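Local coordinates for protein 3' terminal uridylyl transferase (Trypanosoma brucei, PDB 5HZD) that adds uridines from UTP to the 3' ends of guide RNAs, ribosomal RNAs and some mRNAs, serving mitochondrial RNA editing, at residues Gly293-Thr298 with Ile361-Val366; Arg105-Gly110 with Ala127-Asp132. All blocks are in the same frame, centred on the assembly; numbering follows the deposited sequence.

Contact 1 of 2, residues Gly293-Thr298 with Ile361-Val366; sequences GIRNST and IPESLV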
ATOM      1  N   GLY A 293      -9.638  -2.185   1.389  1.00 14.21           N
ATOM      2  CA  GLY A 293      -8.220  -2.320   1.139  1.00 13.43           C
ATOM      3  C   GLY A 293      -7.657  -3.651   1.592  1.00 15.03           C
ATOM      4  O   GLY A 293      -6.673  -4.153   1.036  1.00 14.07           O
ATOM      5  N   ILE A 294      -8.251  -4.231   2.624  1.00 12.93           N
ATOM      6  CA  ILE A 294      -7.854  -5.566   3.070  1.00 11.33           C
ATOM      7  C   ILE A 294      -8.017  -6.587   1.952  1.00 13.87           C
ATOM      8  O   ILE A 294      -7.107  -7.380   1.661  1.00 13.86           O
ATOM      9  CB  ILE A 294      -8.690  -6.013   4.284  1.00 12.44           C
ATOM     10  CG1 ILE A 294      -8.500  -5.028   5.438  1.00 12.23           C
ATOM     11  CG2 ILE A 294      -8.297  -7.411   4.721  1.00 18.69           C
ATOM     12  CD1 ILE A 294      -9.580  -5.160   6.525  1.00 13.97           C
ATOM     13  N   ARG A 295      -9.184  -6.573   1.319  1.00 14.52           N
ATOM     14  CA  ARG A 295      -9.475  -7.522   0.255  1.00 12.30           C
ATOM     15  C   ARG A 295      -8.535  -7.306  -0.927  1.00 12.17           C
ATOM     16  O   ARG A 295      -8.030  -8.295  -1.503  1.00 14.65           O
ATOM     17  CB  ARG A 295     -10.921  -7.368  -0.187  1.00 14.54           C
ATOM     18  CG  ARG A 295     -11.423  -8.594  -0.933  1.00 14.23           C
ATOM     19  CD  ARG A 295     -12.831  -8.348  -1.424  1.00 15.04           C
ATOM     20  NE  ARG A 295     -13.472  -9.551  -1.920  1.00 15.26           N
ATOM     21  CZ  ARG A 295     -14.672  -9.533  -2.487  1.00 18.16           C
ATOM     22  NH1 ARG A 295     -15.311  -8.357  -2.586  1.00 18.89           N
ATOM     23  NH2 ARG A 295     -15.227 -10.668  -2.936  1.00 18.08           N
ATOM     24  N   ASN A 296      -8.293  -6.043  -1.281  1.00 13.10           N
ATOM     25  CA  ASN A 296      -7.400  -5.728  -2.402  1.00 12.99           C
ATOM     26  C   ASN A 296      -6.006  -6.293  -2.115  1.00 14.09           C
ATOM     27  O   ASN A 296      -5.391  -6.939  -2.976  1.00 13.19           O
ATOM     28  CB  ASN A 296      -7.265  -4.226  -2.591  1.00 14.16           C
ATOM     29  CG  ASN A 296      -8.484  -3.601  -3.210  1.00 18.18           C
ATOM     30  OD1 ASN A 296      -9.477  -4.258  -3.464  1.00 21.28           O
ATOM     31  ND2 ASN A 296      -8.397  -2.296  -3.464  1.00 24.28           N
ATOM     32  N   SER A 297      -5.493  -6.066  -0.907  1.00 13.42           N
ATOM     33  CA  SER A 297      -4.130  -6.512  -0.583  1.00 12.20           C
ATOM     34  C   SER A 297      -4.046  -8.039  -0.562  1.00 11.36           C
ATOM     35  O   SER A 297      -3.041  -8.625  -0.977  1.00 12.17           O
ATOM     36  CB  SER A 297      -3.679  -5.943   0.776  1.00 12.70           C
ATOM     37  OG  SER A 297      -3.608  -4.524   0.736  1.00 13.51           O
ATOM     38  N   THR A 298      -5.105  -8.701  -0.112  1.00 12.32           N
ATOM     39  CA  THR A 298      -5.120 -10.143  -0.012  1.00 12.08           C
ATOM     40  C   THR A 298      -5.158 -10.757  -1.419  1.00 14.50           C
ATOM     41  O   THR A 298      -4.481 -11.760  -1.675  1.00 13.97           O
ATOM     42  CB  THR A 298      -6.318 -10.587   0.840  1.00 14.48           C
ATOM     43  OG1 THR A 298      -6.204  -9.982   2.138  1.00 16.02           O
ATOM     44  CG2 THR A 298      -6.344 -12.087   0.979  1.00 16.80           C
ATOM     45  N   ILE A 361     -11.473 -14.371  -2.993  1.00 16.04           N
ATOM     46  CA  ILE A 361     -11.119 -13.698  -1.743  1.00 14.09           C
ATOM     47  C   ILE A 361     -12.426 -13.177  -1.141  1.00 15.93           C
ATOM     48  O   ILE A 361     -13.108 -12.366  -1.754  1.00 19.41           O
ATOM     49  CB  ILE A 361     -10.191 -12.504  -1.978  1.00 15.49           C
ATOM     50  CG1 ILE A 361      -9.021 -12.864  -2.921  1.00 18.62           C
ATOM     51  CG2 ILE A 361      -9.716 -11.934  -0.665  1.00 17.47           C
ATOM     52  CD1 ILE A 361      -8.163 -14.026  -2.449  1.00 22.14           C
ATOM     53  N   PRO A 362     -12.825 -13.696   0.031  1.00 18.18           N
ATOM     54  CA  PRO A 362     -14.124 -13.292   0.580  1.00 17.73           C
ATOM     55  C   PRO A 362     -14.149 -11.818   0.954  1.00 19.67           C
ATOM     56  O   PRO A 362     -13.131 -11.234   1.371  1.00 20.93           O
ATOM     57  CB  PRO A 362     -14.260 -14.136   1.856  1.00 23.05           C
ATOM     58  CG  PRO A 362     -13.115 -15.080   1.859  1.00 26.91           C
ATOM     59  CD  PRO A 362     -12.082 -14.626   0.895  1.00 21.62           C
ATOM     60  N   GLU A 363     -15.318 -11.207   0.766  1.00 18.61           N
ATOM     61  CA  GLU A 363     -15.559  -9.857   1.225  1.00 17.91           C
ATOM     62  C   GLU A 363     -15.700  -9.881   2.761  1.00 20.19           C
ATOM     63  O   GLU A 363     -15.225  -8.970   3.465  1.00 21.38           O
ATOM     64  CB  GLU A 363     -16.862  -9.305   0.605  1.00 24.31           C
ATOM     65  CG  GLU A 363     -17.186  -7.894   1.128  1.00 31.30           C
ATOM     66  CD  GLU A 363     -18.449  -7.295   0.538  1.00 40.00           C
ATOM     67  OE1 GLU A 363     -18.962  -7.838  -0.461  1.00 42.74           O
ATOM     68  OE2 GLU A 363     -18.925  -6.273   1.080  1.00 44.51           O
ATOM     69  N   SER A 364     -16.319 -10.943   3.262  1.00 20.43           N
ATOM     70  CA  SER A 364     -16.562 -11.067   4.697  1.00 19.50           C
ATOM     71  C   SER A 364     -15.257 -11.310   5.443  1.00 19.68           C
ATOM     72  O   SER A 364     -14.385 -12.056   4.972  1.00 19.89           O
ATOM     73  CB  SER A 364     -17.506 -12.212   4.990  1.00 22.44           C
ATOM     74  OG  SER A 364     -17.698 -12.349   6.395  1.00 21.07           O
ATOM     75  N   LEU A 365     -15.140 -10.706   6.622  1.00 15.07           N
ATOM     76  CA  LEU A 365     -13.940 -10.842   7.447  1.00 15.59           C
ATOM     77  C   LEU A 365     -14.186 -11.807   8.592  1.00 17.37           C
ATOM     78  O   LEU A 365     -13.373 -11.925   9.512  1.00 17.12           O
ATOM     79  CB  LEU A 365     -13.527  -9.479   7.987  1.00 15.33           C
ATOM     80  CG  LEU A 365     -13.090  -8.456   6.939  1.00 12.95           C
ATOM     81  CD1 LEU A 365     -12.932  -7.088   7.603  1.00 18.25           C
ATOM     82  CD2 LEU A 365     -11.778  -8.930   6.327  1.00 14.06           C
ATOM     83  N   VAL A 366     -15.316 -12.502   8.563  1.00 17.38           N
ATOM     84  CA  VAL A 366     -15.640 -13.460   9.623  1.00 17.41           C
ATOM     85  C   VAL A 366     -14.554 -14.526   9.842  1.00 18.55           C
ATOM     86  O   VAL A 366     -14.193 -14.850  10.987  1.00 22.00           O
ATOM     87  CB  VAL A 366     -17.005 -14.124   9.370  1.00 21.51           C
ATOM     88  CG1 VAL A 366     -17.197 -15.311  10.304  1.00 24.37           C
ATOM     89  CG2 VAL A 366     -18.119 -13.100   9.556  1.00 21.34           C
TER

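Contact 2 of 2, residues Arg105-Gly110 with Ala127-Asp132; sequences RVFIFG and AVVDVD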
ATOM      1  N   ARG A 105     -11.536  -4.112  15.759  1.00 14.38           N
ATOM      2  CA  ARG A 105     -10.244  -4.770  15.666  1.00 13.63           C
ATOM      3  C   ARG A 105      -9.451  -4.108  14.557  1.00 13.31           C
ATOM      4  O   ARG A 105     -10.021  -3.454  13.681  1.00 13.84           O
ATOM      5  CB  ARG A 105     -10.398  -6.279  15.417  1.00 16.07           C
ATOM      6  CG  ARG A 105     -11.115  -7.013  16.576  1.00 15.76           C
ATOM      7  CD  ARG A 105     -10.295  -6.943  17.853  1.00 16.56           C
ATOM      8  NE  ARG A 105     -10.955  -7.705  18.934  1.00 18.83           N
ATOM      9  CZ  ARG A 105     -11.874  -7.204  19.761  1.00 19.25           C
ATOM     10  NH1 ARG A 105     -12.257  -5.944  19.660  1.00 16.92           N
ATOM     11  NH2 ARG A 105     -12.429  -7.981  20.685  1.00 25.04           N
ATOM     12  N   VAL A 106      -8.136  -4.245  14.622  1.00 12.45           N
ATOM     13  CA  VAL A 106      -7.246  -3.540  13.697  1.00 12.05           C
ATOM     14  C   VAL A 106      -6.639  -4.549  12.726  1.00 11.91           C
ATOM     15  O   VAL A 106      -6.102  -5.572  13.139  1.00 12.60           O
ATOM     16  CB  VAL A 106      -6.120  -2.791  14.468  1.00 11.99           C
ATOM     17  CG1 VAL A 106      -5.148  -2.081  13.476  1.00 11.64           C
ATOM     18  CG2 VAL A 106      -6.729  -1.724  15.403  1.00 12.16           C
ATOM     19  N   PHE A 107      -6.735  -4.248  11.426  1.00 11.65           N
ATOM     20  CA  PHE A 107      -6.205  -5.121  10.372  1.00 12.22           C
ATOM     21  C   PHE A 107      -5.129  -4.347   9.634  1.00 13.48           C
ATOM     22  O   PHE A 107      -5.383  -3.216   9.219  1.00 13.14           O
ATOM     23  CB  PHE A 107      -7.312  -5.395   9.344  1.00 11.72           C
ATOM     24  CG  PHE A 107      -8.514  -6.143   9.895  1.00 11.93           C
ATOM     25  CD1 PHE A 107      -9.425  -5.489  10.735  1.00 12.12           C
ATOM     26  CD2 PHE A 107      -8.781  -7.454   9.519  1.00 15.56           C
ATOM     27  CE1 PHE A 107     -10.530  -6.144  11.235  1.00 13.17           C
ATOM     28  CE2 PHE A 107      -9.911  -8.110  10.003  1.00 17.52           C
ATOM     29  CZ  PHE A 107     -10.772  -7.469  10.876  1.00 16.57           C
ATOM     30  N   ILE A 108      -3.935  -4.912   9.450  1.00 11.78           N
ATOM     31  CA  ILE A 108      -2.950  -4.262   8.563  1.00 12.07           C
ATOM     32  C   ILE A 108      -3.290  -4.562   7.100  1.00 14.85           C
ATOM     33  O   ILE A 108      -3.646  -5.696   6.762  1.00 14.16           O
ATOM     34  CB  ILE A 108      -1.537  -4.731   8.862  1.00 11.26           C
ATOM     35  CG1 ILE A 108      -1.104  -4.197  10.232  1.00 12.37           C
ATOM     36  CG2 ILE A 108      -0.554  -4.267   7.741  1.00 11.86           C
ATOM     37  CD1 ILE A 108       0.254  -4.729  10.724  1.00 14.12           C
ATOM     38  N   PHE A 109      -3.171  -3.560   6.234  1.00 12.21           N
ATOM     39  CA  PHE A 109      -3.222  -3.853   4.786  1.00 10.83           C
ATOM     40  C   PHE A 109      -2.164  -3.061   4.070  1.00 10.25           C
ATOM     41  O   PHE A 109      -1.343  -2.411   4.713  1.00 12.70           O
ATOM     42  CB  PHE A 109      -4.636  -3.693   4.201  1.00 12.59           C
ATOM     43  CG  PHE A 109      -5.168  -2.276   4.184  1.00 11.82           C
ATOM     44  CD1 PHE A 109      -5.748  -1.715   5.314  1.00 13.01           C
ATOM     45  CD2 PHE A 109      -5.108  -1.524   3.030  1.00 14.80           C
ATOM     46  CE1 PHE A 109      -6.283  -0.406   5.268  1.00 13.99           C
ATOM     47  CE2 PHE A 109      -5.593  -0.222   2.976  1.00 13.37           C
ATOM     48  CZ  PHE A 109      -6.188   0.344   4.119  1.00 13.99           C
ATOM     49  N   GLY A 110      -2.146  -3.163   2.738  1.00 11.75           N
ATOM     50  CA  GLY A 110      -1.066  -2.560   1.981  1.00 14.27           C
ATOM     51  C   GLY A 110       0.079  -3.490   1.661  1.00 12.90           C
ATOM     52  O   GLY A 110      -0.100  -4.704   1.604  1.00 12.40           O
ATOM     53  N   ALA A 127      -6.663  -0.715   9.058  1.00 11.00           N
ATOM     54  CA  ALA A 127      -8.122  -0.600   8.954  1.00 11.18           C
ATOM     55  C   ALA A 127      -8.729  -0.965  10.300  1.00 11.47           C
ATOM     56  O   ALA A 127      -8.358  -1.972  10.892  1.00 12.25           O
ATOM     57  CB  ALA A 127      -8.654  -1.598   7.912  1.00 12.05           C
ATOM     58  N   VAL A 128      -9.681  -0.171  10.773  1.00 11.67           N
ATOM     59  CA  VAL A 128     -10.331  -0.424  12.069  1.00 12.00           C
ATOM     60  C   VAL A 128     -11.772  -0.832  11.784  1.00 13.05           C
ATOM     61  O   VAL A 128     -12.552  -0.029  11.286  1.00 13.87           O
ATOM     62  CB  VAL A 128     -10.319   0.884  12.904  1.00 12.96           C
ATOM     63  CG1 VAL A 128     -11.102   0.706  14.230  1.00 13.47           C
ATOM     64  CG2 VAL A 128      -8.854   1.319  13.172  1.00 13.31           C
ATOM     65  N   VAL A 129     -12.136  -2.077  12.102  1.00 12.59           N
ATOM     66  CA  VAL A 129     -13.412  -2.641  11.692  1.00 12.81           C
ATOM     67  C   VAL A 129     -13.983  -3.506  12.810  1.00 13.24           C
ATOM     68  O   VAL A 129     -13.255  -4.329  13.410  1.00 13.94           O
ATOM     69  CB  VAL A 129     -13.246  -3.566  10.447  1.00 13.05           C
ATOM     70  CG1 VAL A 129     -14.611  -4.149  10.017  1.00 16.06           C
ATOM     71  CG2 VAL A 129     -12.597  -2.783   9.293  1.00 15.02           C
ATOM     72  N   ASP A 130     -15.280  -3.320  13.061  1.00 13.77           N
ATOM     73  CA  ASP A 130     -16.095  -4.200  13.895  1.00 16.91           C
ATOM     74  C   ASP A 130     -16.764  -5.154  12.923  1.00 16.60           C
ATOM     75  O   ASP A 130     -17.700  -4.771  12.197  1.00 17.51           O
ATOM     76  CB  ASP A 130     -17.138  -3.340  14.637  1.00 17.53           C
ATOM     77  CG  ASP A 130     -18.167  -4.154  15.435  1.00 18.91           C
ATOM     78  OD1 ASP A 130     -18.347  -5.377  15.216  1.00 18.55           O
ATOM     79  OD2 ASP A 130     -18.885  -3.537  16.269  1.00 20.39           O
ATOM     80  N   VAL A 131     -16.284  -6.392  12.932  1.00 15.92           N
ATOM     81  CA  VAL A 131     -16.713  -7.399  11.954  1.00 15.69           C
ATOM     82  C   VAL A 131     -18.192  -7.757  12.100  1.00 17.88           C
ATOM     83  O   VAL A 131     -18.895  -7.835  11.083  1.00 17.35           O
ATOM     84  CB  VAL A 131     -15.816  -8.623  12.023  1.00 17.52           C
ATOM     85  CG1 VAL A 131     -16.367  -9.774  11.142  1.00 20.84           C
ATOM     86  CG2 VAL A 131     -14.412  -8.236  11.568  1.00 20.25           C
ATOM     87  N   ASP A 132     -18.672  -7.947  13.330  1.00 19.78           N
ATOM     88  CA  ASP A 132     -20.097  -8.171  13.577  1.00 22.84           C
ATOM     89  C   ASP A 132     -20.923  -7.056  12.940  1.00 20.03           C
ATOM     90  O   ASP A 132     -21.917  -7.321  12.251  1.00 22.02           O
ATOM     91  CB  ASP A 132     -20.400  -8.188  15.081  1.00 25.87           C
ATOM     92  CG  ASP A 132     -19.983  -9.470  15.752  1.00 30.63           C
ATOM     93  OD1 ASP A 132     -19.586 -10.411  15.034  1.00 28.82           O
ATOM     94  OD2 ASP A 132     -20.078  -9.545  17.005  1.00 36.78           O
TER

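Contact 1 of 2, residues Gly293-Thr298 with Ile361-Val366
R295 and E363 have the nearest CA atoms across the two segments, 6.6 Å apart. R295 lies on helix 292-304. E363 belongs to an irregular loop between helices 336-349 and 385-409. Two hydrogen bonds from the R295 guanidinium cross the contact. It grips I361 O side-on, NE at 2.8 Å and NH2 at 3.0 Å. I361 O lies in the guanidinium plane, at its edge. The chain of R295 is extended from CG to NE, and CG sits anti to the backbone N (chi1 -161°), which carries the group out to the loop. The E363 backbone N lies over one face of the guanidinium. Nearer the helix, I361 CG2 touches both R295 CG and T298 CG2. Farther along the loop, L365 CD1 meets I294 CD1 at 4.0 Å. T298 OG1 turns back into its own helix and bonds I294 O. G293 to S297 belong to the UTP site, and Y469 of the nucleotide recognition motif touches R295, N296 and I361. E363 OE1 stands 4.3 Å from R295 NH1, well out of the guanidinium plane, and probably adds only a general attraction. The fork on one carbonyl oxygen fixes the guanidinium's rotation and ties the loop to the UTP-site helix.

Contact 2 of 2, residues Arg105-Gly110 with Ala127-Asp132
F107 lies along the 127-132 segment with its ring edge toward that backbone. A127 O and V129 O are both at this edge, in the ring plane. CE1 packs on V129 CB at 3.8 Å, and the two side chains cross at about a right angle. CZ reaches V131 CG2, also at 3.8 Å, so the ring reaches from V129 to V131 in helix 131-135. The torsion chi1 of -63° sets CG anti to the carbonyl carbon and lays the ring in the direction of V129. F109 is turned differently. Its CG stands between its own N and carbonyl carbon (chi1 67°). This brings the ring to A127, whose N lies at its edge; F109 CE1 meets A127 CB at 3.7 Å. V106 and V128 point to the other face of the sheet and touch lightly through their CG2 atoms.

The two backbones form an antiparallel ladder. R105 with V129 and F107 with A127 are hydrogen-bonded pairs. V106 with V128 is the non-hydrogen-bonded pair between them. Four N-H...O bonds result, and A127 N to F107 O is nearly straight at 2.8 Å. D130 N-caps helix 131-135, its OD1 accepting from A133 N.

This is an edge of the mixed sheet in the nucleotidyltransferase palm. Strand 105-109 is outermost. Strand 124-129, with D125 in it and D123 just before it, both probable metal ligands, pairs on its far side with strand 285-288. Helix 80-100 packs on V106. Helix 292-304 packs on F107, F109 and A127.

The two contacts meet through helix 292-304 and strand 105-109. I294 CD1 of contact 1 packs on F107 CB of contact 2, and S297 OG probably bonds G110 N. L365 also touches both F107 and V131, so the loop of contact 1 closes over the same apolar patch. Contact 2 is buried and lies in the palm sheet, where regular backbone bonds do the polar work and side chains add apolar packing. Contact 1 is only partly buried. It joins a helix to a loop, and its polar link is a charged side chain on one carbonyl. Together they bring the UTP-site helix beside strand 124-129, which holds D125, one of the probable metal-binding aspartates.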